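RNase NGR3 (Nicotiana glutinosa, PDB 1VCZ) probably cleaves RNA as an endoribonuclease of the RNase T2 family, and holds guanosine monophosphate at two sites in this structure. Local coordinates at residues N48-K53 / D189-P194; W54-D59 / W98-T103; L117-K122 / K182-F187. All coordinates share one frame; numbering follows the deposited sequence.

Interaction 1 of 3, residues N48-K53 / D189-P194. With 5GP (guanosine-5'-monophosphate), chain B.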
loop_
_atom_site.group_PDB
_atom_site.type_symbol
_atom_site.label_atom_id
_atom_site.label_comp_id
_atom_site.label_asym_id
_atom_site.label_seq_id
_atom_site.Cartn_x
_atom_site.Cartn_y
_atom_site.Cartn_z
ATOM N N ASN A 48 -14.305 1.302 0.060
ATOM C CA ASN A 48 -14.669 1.608 1.451
ATOM C C ASN A 48 -15.915 2.501 1.525
ATOM O O ASN A 48 -16.279 3.145 0.546
ATOM C CB ASN A 48 -13.492 2.362 2.104
ATOM C CG ASN A 48 -13.217 1.942 3.535
ATOM O OD1 ASN A 48 -12.525 0.962 3.778
ATOM N ND2 ASN A 48 -13.768 2.689 4.504
ATOM N N TYR A 49 -16.565 2.520 2.691
ATOM C CA TYR A 49 -17.714 3.402 2.938
ATOM C C TYR A 49 -17.269 4.530 3.878
ATOM O O TYR A 49 -16.360 4.353 4.691
ATOM C CB TYR A 49 -18.843 2.648 3.630
ATOM C CG TYR A 49 -19.364 1.468 2.867
ATOM C CD1 TYR A 49 -19.555 0.244 3.508
ATOM C CD2 TYR A 49 -19.748 1.586 1.528
ATOM C CE1 TYR A 49 -20.117 -0.840 2.846
ATOM C CE2 TYR A 49 -20.320 0.510 0.845
ATOM C CZ TYR A 49 -20.500 -0.704 1.518
ATOM O OH TYR A 49 -21.052 -1.780 0.865
ATOM N N GLU A 50 -17.922 5.682 3.784
ATOM C CA GLU A 50 -17.585 6.806 4.637
ATOM C C GLU A 50 -17.924 6.536 6.100
ATOM O O GLU A 50 -17.455 7.243 7.003
ATOM C CB GLU A 50 -18.288 8.081 4.134
ATOM C CG GLU A 50 -17.679 8.593 2.831
ATOM C CD GLU A 50 -18.191 9.951 2.415
ATOM O OE1 GLU A 50 -18.870 10.627 3.219
ATOM O OE2 GLU A 50 -17.894 10.349 1.275
ATOM N N ASN A 51 -18.710 5.495 6.347
ATOM C CA ASN A 51 -19.040 5.162 7.720
ATOM C C ASN A 51 -17.991 4.261 8.376
ATOM O O ASN A 51 -18.132 3.860 9.533
ATOM C CB ASN A 51 -20.451 4.545 7.824
ATOM C CG ASN A 51 -20.558 3.170 7.204
ATOM O OD1 ASN A 51 -19.550 2.510 6.877
ATOM N ND2 ASN A 51 -21.797 2.710 7.052
ATOM N N GLY A 52 -16.920 3.948 7.642
ATOM C CA GLY A 52 -15.872 3.136 8.232
ATOM C C GLY A 52 -15.943 1.649 7.976
ATOM O O GLY A 52 -14.981 0.927 8.257
ATOM N N LYS A 53 -17.084 1.186 7.476
ATOM C CA LYS A 53 -17.254 -0.213 7.145
ATOM C C LYS A 53 -16.878 -0.284 5.674
ATOM O O LYS A 53 -16.562 0.742 5.074
ATOM C CB LYS A 53 -18.707 -0.641 7.359
ATOM C CG LYS A 53 -19.130 -0.549 8.829
ATOM C CD LYS A 53 -20.593 -0.925 9.039
ATOM C CE LYS A 53 -20.997 -0.717 10.499
ATOM N NZ LYS A 53 -22.467 -0.887 10.687
ATOM N N ASP A 189 -9.224 13.905 -0.871
ATOM C CA ASP A 189 -8.953 14.013 0.550
ATOM C C ASP A 189 -9.763 12.862 1.157
ATOM O O ASP A 189 -10.904 12.625 0.763
ATOM C CB ASP A 189 -9.460 15.353 1.126
ATOM C CG ASP A 189 -8.773 16.567 0.505
ATOM O OD1 ASP A 189 -7.559 16.518 0.217
ATOM O OD2 ASP A 189 -9.459 17.595 0.325
ATOM N N CYS A 190 -9.177 12.137 2.098
ATOM C CA CYS A 190 -9.882 11.037 2.747
ATOM C C CYS A 190 -11.064 11.541 3.576
ATOM O O CYS A 190 -10.915 12.482 4.365
ATOM C CB CYS A 190 -8.952 10.300 3.694
ATOM S SG CYS A 190 -7.723 9.236 2.881
ATOM N N PRO A 191 -12.256 10.943 3.399
ATOM C CA PRO A 191 -13.439 11.363 4.176
ATOM C C PRO A 191 -13.260 10.956 5.650
ATOM O O PRO A 191 -13.739 11.625 6.586
ATOM C CB PRO A 191 -14.588 10.570 3.531
ATOM C CG PRO A 191 -14.108 10.321 2.145
ATOM C CD PRO A 191 -12.640 10.044 2.299
ATOM N N ILE A 192 -12.569 9.840 5.838
ATOM C CA ILE A 192 -12.297 9.261 7.142
ATOM C C ILE A 192 -10.917 8.591 7.045
ATOM O O ILE A 192 -10.444 8.327 5.941
ATOM C CB ILE A 192 -13.417 8.222 7.520
ATOM C CG1 ILE A 192 -13.240 7.721 8.959
ATOM C CG2 ILE A 192 -13.397 7.028 6.541
ATOM C CD1 ILE A 192 -14.403 6.863 9.487
ATOM N N PHE A 193 -10.257 8.382 8.188
ATOM C CA PHE A 193 -8.944 7.736 8.240
ATOM C C PHE A 193 -9.072 6.582 9.219
ATOM O O PHE A 193 -10.008 6.559 10.037
ATOM C CB PHE A 193 -7.872 8.671 8.838
ATOM C CG PHE A 193 -7.471 9.815 7.958
ATOM C CD1 PHE A 193 -6.753 9.595 6.791
ATOM C CD2 PHE A 193 -7.784 11.126 8.317
ATOM C CE1 PHE A 193 -6.343 10.664 5.986
ATOM C CE2 PHE A 193 -7.384 12.208 7.525
ATOM C CZ PHE A 193 -6.660 11.976 6.361
ATOM N N PRO A 194 -8.166 5.594 9.151
ATOM C CA PRO A 194 -8.295 4.506 10.134
ATOM C C PRO A 194 -8.049 5.155 11.511
ATOM O O PRO A 194 -7.536 6.280 11.585
ATOM C CB PRO A 194 -7.168 3.552 9.745
ATOM C CG PRO A 194 -7.108 3.720 8.236
ATOM C CD PRO A 194 -7.213 5.240 8.080
HETATM P P 5GP B . -5.974 -8.639 9.890
HETATM O O1P 5GP B . -5.466 -10.025 10.039
HETATM O O2P 5GP B . -7.187 -8.353 10.771
HETATM O O3P 5GP B . -4.833 -7.584 10.165
HETATM O "O5'" 5GP B . -6.437 -8.327 8.356
HETATM C "C5'" 5GP B . -7.051 -7.062 7.999
HETATM C "C4'" 5GP B . -7.579 -7.026 6.565
HETATM O "O4'" 5GP B . -8.994 -6.582 6.691
HETATM C "C3'" 5GP B . -6.973 -6.020 5.595
HETATM O "O3'" 5GP B . -5.867 -6.515 4.871
HETATM C "C2'" 5GP B . -8.135 -5.652 4.677
HETATM O "O2'" 5GP B . -8.355 -6.598 3.624
HETATM C "C1'" 5GP B . -9.279 -5.605 5.644
HETATM N N9 5GP B . -9.562 -4.295 6.255
HETATM C C8 5GP B . -9.159 -3.791 7.478
HETATM N N7 5GP B . -9.298 -2.500 7.623
HETATM C C5 5GP B . -9.938 -2.129 6.413
HETATM C C6 5GP B . -10.434 -0.845 6.044
HETATM O O6 5GP B . -10.404 0.184 6.703
HETATM N N1 5GP B . -11.022 -0.859 4.746
HETATM C C2 5GP B . -11.098 -1.989 3.926
HETATM N N2 5GP B . -11.744 -1.767 2.767
HETATM N N3 5GP B . -10.595 -3.208 4.250
HETATM C C4 5GP B . -10.063 -3.207 5.546
#

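Interaction 2 of 3, residues W54-D59 / W98-T103. With 5GP (guanosine-5'-monophosphate), chain B; 5GP (guanosine-5'-monophosphate), chain C.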
loop_
_atom_site.group_PDB
_atom_site.type_symbol
_atom_site.label_atom_id
_atom_site.label_comp_id
_atom_site.label_asym_id
_atom_site.label_seq_id
_atom_site.Cartn_x
_atom_site.Cartn_y
_atom_site.Cartn_z
ATOM N N TRP A 54 -16.894 -1.483 5.100
ATOM C CA TRP A 54 -16.512 -1.641 3.698
ATOM C C TRP A 54 -17.067 -2.936 3.143
ATOM O O TRP A 54 -17.372 -3.864 3.902
ATOM C CB TRP A 54 -14.970 -1.691 3.575
ATOM C CG TRP A 54 -14.329 -2.862 4.324
ATOM C CD1 TRP A 54 -14.209 -4.160 3.901
ATOM C CD2 TRP A 54 -13.842 -2.835 5.669
ATOM N NE1 TRP A 54 -13.682 -4.943 4.914
ATOM C CE2 TRP A 54 -13.451 -4.148 6.006
ATOM C CE3 TRP A 54 -13.703 -1.817 6.628
ATOM C CZ2 TRP A 54 -12.927 -4.476 7.270
ATOM C CZ3 TRP A 54 -13.182 -2.141 7.881
ATOM C CH2 TRP A 54 -12.800 -3.467 8.187
ATOM N N PRO A 55 -17.206 -3.021 1.815
ATOM C CA PRO A 55 -17.707 -4.251 1.197
ATOM C C PRO A 55 -16.484 -5.158 0.991
ATOM O O PRO A 55 -15.364 -4.664 0.869
ATOM C CB PRO A 55 -18.283 -3.758 -0.124
ATOM C CG PRO A 55 -17.325 -2.612 -0.493
ATOM C CD PRO A 55 -17.154 -1.911 0.841
ATOM N N GLN A 56 -16.686 -6.473 1.001
ATOM C CA GLN A 56 -15.584 -7.401 0.757
ATOM C C GLN A 56 -16.148 -8.708 0.234
ATOM O O GLN A 56 -17.289 -9.046 0.550
ATOM C CB GLN A 56 -14.750 -7.651 2.017
ATOM C CG GLN A 56 -15.468 -8.285 3.202
ATOM C CD GLN A 56 -14.481 -8.723 4.282
ATOM O OE1 GLN A 56 -13.654 -7.929 4.750
ATOM N NE2 GLN A 56 -14.552 -9.998 4.670
ATOM N N ASN A 57 -15.363 -9.416 -0.583
ATOM C CA ASN A 57 -15.796 -10.701 -1.164
ATOM C C ASN A 57 -17.118 -10.550 -1.908
ATOM O O ASN A 57 -18.067 -11.308 -1.680
ATOM C CB ASN A 57 -15.965 -11.761 -0.062
ATOM C CG ASN A 57 -14.732 -11.916 0.813
ATOM O OD1 ASN A 57 -14.821 -11.829 2.038
ATOM N ND2 ASN A 57 -13.580 -12.167 0.195
ATOM N N CYS A 58 -17.174 -9.593 -2.827
ATOM C CA CYS A 58 -18.396 -9.328 -3.560
ATOM C C CYS A 58 -18.819 -10.348 -4.614
ATOM O O CYS A 58 -20.003 -10.458 -4.918
ATOM C CB CYS A 58 -18.312 -7.935 -4.163
ATOM S SG CYS A 58 -18.290 -6.726 -2.812
ATOM N N ASP A 59 -17.868 -11.082 -5.174
ATOM C CA ASP A 59 -18.199 -12.102 -6.167
ATOM C C ASP A 59 -17.309 -13.291 -5.905
ATOM O O ASP A 59 -16.264 -13.463 -6.536
ATOM C CB ASP A 59 -17.985 -11.599 -7.595
ATOM C CG ASP A 59 -18.397 -12.632 -8.654
ATOM O OD1 ASP A 59 -19.012 -13.667 -8.289
ATOM O OD2 ASP A 59 -18.105 -12.396 -9.850
ATOM N N TRP A 98 -7.772 -9.459 -5.257
ATOM C CA TRP A 98 -8.807 -9.373 -6.277
ATOM C C TRP A 98 -10.145 -9.877 -5.734
ATOM O O TRP A 98 -11.161 -9.179 -5.798
ATOM C CB TRP A 98 -8.434 -10.192 -7.523
ATOM C CG TRP A 98 -9.622 -10.354 -8.449
ATOM C CD1 TRP A 98 -10.324 -11.504 -8.709
ATOM C CD2 TRP A 98 -10.309 -9.300 -9.146
ATOM N NE1 TRP A 98 -11.413 -11.221 -9.520
ATOM C CE2 TRP A 98 -11.422 -9.879 -9.802
ATOM C CE3 TRP A 98 -10.090 -7.921 -9.272
ATOM C CZ2 TRP A 98 -12.312 -9.122 -10.575
ATOM C CZ3 TRP A 98 -10.977 -7.169 -10.037
ATOM C CH2 TRP A 98 -12.075 -7.772 -10.678
ATOM N N LEU A 99 -10.160 -11.083 -5.175
ATOM C CA LEU A 99 -11.413 -11.632 -4.671
ATOM C C LEU A 99 -12.058 -10.841 -3.542
ATOM O O LEU A 99 -13.260 -10.555 -3.589
ATOM C CB LEU A 99 -11.210 -13.078 -4.215
ATOM C CG LEU A 99 -11.250 -14.161 -5.301
ATOM C CD1 LEU A 99 -10.315 -15.330 -4.921
ATOM C CD2 LEU A 99 -12.698 -14.649 -5.462
ATOM N N LYS A 100 -11.243 -10.462 -2.561
ATOM C CA LYS A 100 -11.704 -9.759 -1.382
ATOM C C LYS A 100 -12.100 -8.317 -1.616
ATOM O O LYS A 100 -13.140 -7.882 -1.130
ATOM C CB LYS A 100 -10.637 -9.792 -0.282
ATOM C CG LYS A 100 -11.122 -9.186 1.030
ATOM C CD LYS A 100 -10.118 -9.347 2.154
ATOM C CE LYS A 100 -10.712 -8.780 3.440
ATOM N NZ LYS A 100 -9.788 -8.885 4.597
ATOM N N HIS A 101 -11.283 -7.602 -2.389
ATOM C CA HIS A 101 -11.510 -6.191 -2.653
ATOM C C HIS A 101 -11.827 -5.828 -4.115
ATOM O O HIS A 101 -12.735 -5.042 -4.379
ATOM C CB HIS A 101 -10.284 -5.397 -2.203
ATOM C CG HIS A 101 -9.955 -5.549 -0.743
ATOM N ND1 HIS A 101 -10.716 -4.970 0.248
ATOM C CD2 HIS A 101 -8.923 -6.164 -0.118
ATOM C CE1 HIS A 101 -10.163 -5.211 1.424
ATOM N NE2 HIS A 101 -9.073 -5.932 1.232
ATOM N N GLY A 102 -11.073 -6.392 -5.053
ATOM C CA GLY A 102 -11.289 -6.092 -6.466
ATOM C C GLY A 102 -12.700 -6.362 -6.963
ATOM O O GLY A 102 -13.273 -5.576 -7.721
ATOM N N THR A 103 -13.273 -7.483 -6.546
ATOM C CA THR A 103 -14.626 -7.799 -6.982
ATOM C C THR A 103 -15.649 -6.786 -6.478
ATOM O O THR A 103 -16.770 -6.743 -6.979
ATOM C CB THR A 103 -15.059 -9.210 -6.519
ATOM O OG1 THR A 103 -14.990 -9.296 -5.089
ATOM C CG2 THR A 103 -14.170 -10.261 -7.136
HETATM P P 5GP B . -5.974 -8.639 9.890
HETATM O O1P 5GP B . -5.466 -10.025 10.039
HETATM O O2P 5GP B . -7.187 -8.353 10.771
HETATM O O3P 5GP B . -4.833 -7.584 10.165
HETATM O "O5'" 5GP B . -6.437 -8.327 8.356
HETATM C "C5'" 5GP B . -7.051 -7.062 7.999
HETATM C "C4'" 5GP B . -7.579 -7.026 6.565
HETATM O "O4'" 5GP B . -8.994 -6.582 6.691
HETATM C "C3'" 5GP B . -6.973 -6.020 5.595
HETATM O "O3'" 5GP B . -5.867 -6.515 4.871
HETATM C "C2'" 5GP B . -8.135 -5.652 4.677
HETATM O "O2'" 5GP B . -8.355 -6.598 3.624
HETATM C "C1'" 5GP B . -9.279 -5.605 5.644
HETATM N N9 5GP B . -9.562 -4.295 6.255
HETATM C C8 5GP B . -9.159 -3.791 7.478
HETATM N N7 5GP B . -9.298 -2.500 7.623
HETATM C C5 5GP B . -9.938 -2.129 6.413
HETATM C C6 5GP B . -10.434 -0.845 6.044
HETATM O O6 5GP B . -10.404 0.184 6.703
HETATM N N1 5GP B . -11.022 -0.859 4.746
HETATM C C2 5GP B . -11.098 -1.989 3.926
HETATM N N2 5GP B . -11.744 -1.767 2.767
HETATM N N3 5GP B . -10.595 -3.208 4.250
HETATM C C4 5GP B . -10.063 -3.207 5.546
HETATM P P 5GP C . -6.191 -8.294 2.471
HETATM O O1P 5GP C . -5.998 -6.837 2.359
HETATM O O2P 5GP C . -6.818 -8.752 3.781
HETATM O O3P 5GP C . -7.026 -8.839 1.255
HETATM O "O5'" 5GP C . -4.773 -9.082 2.357
HETATM C "C5'" 5GP C . -3.852 -9.098 3.460
HETATM C "C4'" 5GP C . -3.289 -10.483 3.717
HETATM O "O4'" 5GP C . -2.290 -10.669 2.657
HETATM C "C3'" 5GP C . -2.538 -10.709 5.021
HETATM O "O3'" 5GP C . -3.344 -11.315 6.018
HETATM C "C2'" 5GP C . -1.336 -11.599 4.685
HETATM O "O2'" 5GP C . -1.527 -12.969 5.108
HETATM C "C1'" 5GP C . -1.196 -11.465 3.166
HETATM N N9 5GP C . 0.088 -10.957 2.596
HETATM C C8 5GP C . 0.923 -11.555 1.687
HETATM N N7 5GP C . 2.042 -10.911 1.439
HETATM C C5 5GP C . 1.884 -9.723 2.187
HETATM C C6 5GP C . 2.774 -8.598 2.260
HETATM O O6 5GP C . 3.800 -8.416 1.627
HETATM N N1 5GP C . 2.322 -7.620 3.206
HETATM C C2 5GP C . 1.092 -7.693 3.875
HETATM N N2 5GP C . 0.837 -6.626 4.678
HETATM N N3 5GP C . 0.206 -8.728 3.750
HETATM C C4 5GP C . 0.695 -9.726 2.904
HETATM O O HOH W 1 -13.172 -3.449 0.159
#

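Interaction 3 of 3, residues L117-K122 / K182-F187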
loop_
_atom_site.group_PDB
_atom_site.type_symbol
_atom_site.label_atom_id
_atom_site.label_comp_id
_atom_site.label_asym_id
_atom_site.label_seq_id
_atom_site.Cartn_x
_atom_site.Cartn_y
_atom_site.Cartn_z
ATOM N N LEU A 117 -1.210 0.041 -9.846
ATOM C CA LEU A 117 0.107 0.394 -10.363
ATOM C C LEU A 117 0.226 1.885 -10.692
ATOM O O LEU A 117 1.241 2.520 -10.375
ATOM C CB LEU A 117 0.410 -0.421 -11.632
ATOM C CG LEU A 117 0.519 -1.939 -11.444
ATOM C CD1 LEU A 117 0.490 -2.628 -12.820
ATOM C CD2 LEU A 117 1.810 -2.252 -10.707
ATOM N N ASP A 118 -0.783 2.424 -11.359
ATOM C CA ASP A 118 -0.805 3.841 -11.724
ATOM C C ASP A 118 -0.789 4.743 -10.487
ATOM O O ASP A 118 -0.061 5.748 -10.438
ATOM C CB ASP A 118 -2.041 4.150 -12.565
ATOM C CG ASP A 118 -1.978 3.520 -13.966
ATOM O OD1 ASP A 118 -0.899 2.986 -14.330
ATOM O OD2 ASP A 118 -3.004 3.575 -14.695
ATOM N N PHE A 119 -1.594 4.411 -9.484
ATOM C CA PHE A 119 -1.578 5.237 -8.271
ATOM C C PHE A 119 -0.293 5.100 -7.451
ATOM O O PHE A 119 0.099 6.045 -6.758
ATOM C CB PHE A 119 -2.833 4.951 -7.419
ATOM C CG PHE A 119 -4.074 5.574 -7.988
ATOM C CD1 PHE A 119 -5.115 4.798 -8.479
ATOM C CD2 PHE A 119 -4.168 6.958 -8.101
ATOM C CE1 PHE A 119 -6.228 5.385 -9.079
ATOM C CE2 PHE A 119 -5.286 7.556 -8.703
ATOM C CZ PHE A 119 -6.323 6.757 -9.198
ATOM N N ARG A 120 0.378 3.944 -7.512
ATOM C CA ARG A 120 1.625 3.805 -6.777
ATOM C C ARG A 120 2.630 4.765 -7.437
ATOM O O ARG A 120 3.368 5.482 -6.762
ATOM C CB ARG A 120 2.194 2.374 -6.854
ATOM C CG ARG A 120 3.363 2.163 -5.883
ATOM C CD ARG A 120 4.231 0.954 -6.269
ATOM N NE ARG A 120 4.995 1.269 -7.471
ATOM C CZ ARG A 120 6.158 1.916 -7.474
ATOM N NH1 ARG A 120 6.711 2.311 -6.340
ATOM N NH2 ARG A 120 6.749 2.205 -8.628
ATOM N N LYS A 121 2.645 4.775 -8.764
ATOM C CA LYS A 121 3.570 5.650 -9.491
ATOM C C LYS A 121 3.236 7.125 -9.286
ATOM O O LYS A 121 4.129 7.944 -9.068
ATOM C CB LYS A 121 3.552 5.327 -10.994
ATOM C CG LYS A 121 3.981 3.898 -11.344
ATOM C CD LYS A 121 3.929 3.653 -12.868
ATOM C CE LYS A 121 4.600 2.332 -13.301
ATOM N NZ LYS A 121 3.911 1.071 -12.851
ATOM N N LYS A 122 1.956 7.467 -9.346
ATOM C CA LYS A 122 1.547 8.849 -9.171
ATOM C C LYS A 122 1.929 9.368 -7.797
ATOM O O LYS A 122 2.486 10.458 -7.684
ATOM C CB LYS A 122 0.039 9.014 -9.359
ATOM C CG LYS A 122 -0.460 8.961 -10.796
ATOM C CD LYS A 122 -1.992 9.044 -10.802
ATOM C CE LYS A 122 -2.580 8.814 -12.190
ATOM N NZ LYS A 122 -4.071 8.745 -12.132
ATOM N N LYS A 182 -14.201 7.063 -6.062
ATOM C CA LYS A 182 -14.840 5.799 -6.433
ATOM C C LYS A 182 -14.710 5.380 -7.886
ATOM O O LYS A 182 -14.869 4.201 -8.198
ATOM C CB LYS A 182 -16.316 5.800 -6.021
ATOM C CG LYS A 182 -17.212 6.649 -6.889
ATOM C CD LYS A 182 -18.666 6.316 -6.605
ATOM C CE LYS A 182 -19.146 7.044 -5.372
ATOM N NZ LYS A 182 -19.060 8.509 -5.599
ATOM N N THR A 183 -14.405 6.318 -8.774
ATOM C CA THR A 183 -14.219 5.945 -10.180
ATOM C C THR A 183 -12.754 5.640 -10.460
ATOM O O THR A 183 -12.371 5.417 -11.620
ATOM C CB THR A 183 -14.642 7.064 -11.162
ATOM O OG1 THR A 183 -13.683 8.129 -11.110
ATOM C CG2 THR A 183 -16.017 7.592 -10.811
ATOM N N ALA A 184 -11.936 5.628 -9.405
ATOM C CA ALA A 184 -10.506 5.338 -9.505
ATOM C C ALA A 184 -9.784 6.270 -10.476
ATOM O O ALA A 184 -8.884 5.848 -11.197
ATOM C CB ALA A 184 -10.276 3.853 -9.927
ATOM N N THR A 185 -10.176 7.536 -10.479
ATOM C CA THR A 185 -9.566 8.506 -11.387
ATOM C C THR A 185 -8.482 9.374 -10.725
ATOM O O THR A 185 -7.397 9.557 -11.284
ATOM C CB THR A 185 -10.644 9.410 -11.973
ATOM O OG1 THR A 185 -11.622 8.604 -12.634
ATOM C CG2 THR A 185 -10.046 10.407 -12.960
ATOM N N ASP A 186 -8.764 9.887 -9.531
ATOM C CA ASP A 186 -7.798 10.731 -8.830
ATOM C C ASP A 186 -7.718 10.512 -7.333
ATOM O O ASP A 186 -8.597 9.892 -6.724
ATOM C CB ASP A 186 -8.129 12.215 -9.024
ATOM C CG ASP A 186 -7.858 12.700 -10.426
ATOM O OD1 ASP A 186 -8.715 12.490 -11.302
ATOM O OD2 ASP A 186 -6.774 13.282 -10.649
ATOM N N PHE A 187 -6.653 11.040 -6.744
ATOM C CA PHE A 187 -6.509 11.012 -5.300
ATOM C C PHE A 187 -7.472 12.090 -4.823
ATOM O O PHE A 187 -7.713 13.082 -5.535
ATOM C CB PHE A 187 -5.090 11.395 -4.882
ATOM C CG PHE A 187 -4.073 10.323 -5.144
ATOM C CD1 PHE A 187 -3.012 10.537 -6.026
ATOM C CD2 PHE A 187 -4.166 9.097 -4.485
ATOM C CE1 PHE A 187 -2.059 9.539 -6.243
ATOM C CE2 PHE A 187 -3.228 8.100 -4.692
ATOM C CZ PHE A 187 -2.167 8.326 -5.578
#

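Interaction 1 of 3, residues N48-K53 / D189-P194
E50 lays the aliphatic part of its side chain across the ring of P191, CG coming 3.7 Å from P191 CB, with the two groups crossing at about a right angle. The E50 chain is extended beyond CG and carries the carboxylate across the proline ring, OE2 of E50 ending 3.9 Å from P191 CG. Next to this pair, I192 turns CG1 anti to its backbone N (chi1 -173°) and rests CD1 against the backbone of the other loop, 4.0 Å from E50 O and 4.2 Å from G52 CA. No hydrogen bond joins the two segments; they meet by van der Waals packing alone.

What I192 leans on is a type I beta turn from Y49 to G52, closed by G52 N to Y49 O at 3.0 Å. That same oxygen takes N48 ND2 at 3.1 Å from the opposite face of its carbonyl plane. An Asx turn follows within the same loop, K53 N giving N51 OD1 a bond of 2.9 Å and 162°. Further out, D9 OD1 takes E50 N, and the disulfide of C190 to C179 ties the second loop to strand 171-181.

The bond from ND2 to Y49 O helps set the rotation of the N48 amide, and OD1 at its other end accepts N1 of the guanine of GMP (chain B) at 2.6 Å and 156°, with a weak second bond from N2. The end of strand 41-48, braced by the turn that follows, thus presents N48 to the Watson-Crick edge of guanine in a base-binding site of this T2-family enzyme.

Interaction 2 of 3, residues W54-D59 / W98-T103
The W54 indole has the guanine of GMP (chain B) over one face, N3 lying 3.4 Å above the ring centre, and Q56 at its edge, whose OE1 also touches K100 across the contact. OE1 sits in the indole plane and accepts from W54 NE1 at 3.0 Å and 165°, a nearly straight bond that helps fix how the ring is turned against the base. The imidazole of H101 has K100 CG over the centre of one face, and its ring is also stacked with W46. At its edge, NE2 donates to O2' of the same GMP at 2.6 Å, with a weak bond to O1P of the second GMP (chain C). ND1 of H101 meets a water at 2.9 Å, and this water donates to P55 O, bridging the segments.

Helix 91-102 brings H101, a predicted catalytic histidine, together with K100 into what is probably the active site, as in other RNase T2 enzymes, with W54-D59 running alongside 98-103. K100 is straight along its whole length, all its torsions near 180°, and lies beside Q56, CE 3.3 Å from OE1. Its NZ reaches O2' of GMP (chain B) at 2.9 Å, and also binds O4' there and O2P of GMP (chain C), thus gripping both nucleotides.

One backbone hydrogen bond joins the segments: N57 N donates to K100 O at 2.8 Å and 159°, and Q56 CA adds a CA-H...O contact to that oxygen. T103 OG1 donates to L99 O at 2.6 Å while accepting weak bonds from C58 N and D59 N. C58 is also disulfide-bonded to C104, next along the chain from T103.

Interaction 3 of 3, residues L117-K122 / K182-F187
The backbone O of F119 is hydrogen-bonded to S123 OG farther along helix 109-123, and it also faces the edge of the F187 ring across the contact, lying in the ring plane with CZ 3.4 Å away. The same two phenylalanines form a T-shaped pair: the edge of F119 points at the face of F187, with CD2 3.5 Å above that plane and offset toward its rim. The planes stand at 64° and the centroids 5.0 Å apart. With CG anti to the carbonyl carbon (chi1 -75°), F119 leads its ring over to the 182-187 loop, and its far edge runs into the backbone of 184-186. There CZ of F119 lies 3.4 Å from A184 O and 3.7 Å from T185 O, both near the ring plane, where the slightly positive C-H rim would suit a carbonyl.

K122 places CB at the edge of F187, 3.8 Å from CE1, and its extended chain brings NZ 3.5 Å from T185 O. The bend at 184-186 is itself pinned by D181 OD1, which takes the backbone N of both T185 and D186. F119 also rests on F13 and V180, and F187 on L178 and V180: helix-on-sheet packing, here at the turn joining antiparallel strands 171-181 and 187-188.

How the interactions relate
All three contacts lie toward the surface, though interaction 3 sits nearest the centre of the chain and contains the buried F119. Interactions 1 and 2 share one long loop after strand 41-48: Y49 packs on W54 and P55, and both contacts reach the same GMP (chain B), one at the base edge, the other at the base face and ribose. Between its segments interaction 1 has only van der Waals packing, whereas interaction 2 adds a backbone hydrogen bond to helix 91-102 and also bonds a second GMP. Interaction 3, without a nucleotide, is aromatic packing of a helix against the strand turn; its segment 182-187 runs on into 189-194 of interaction 1.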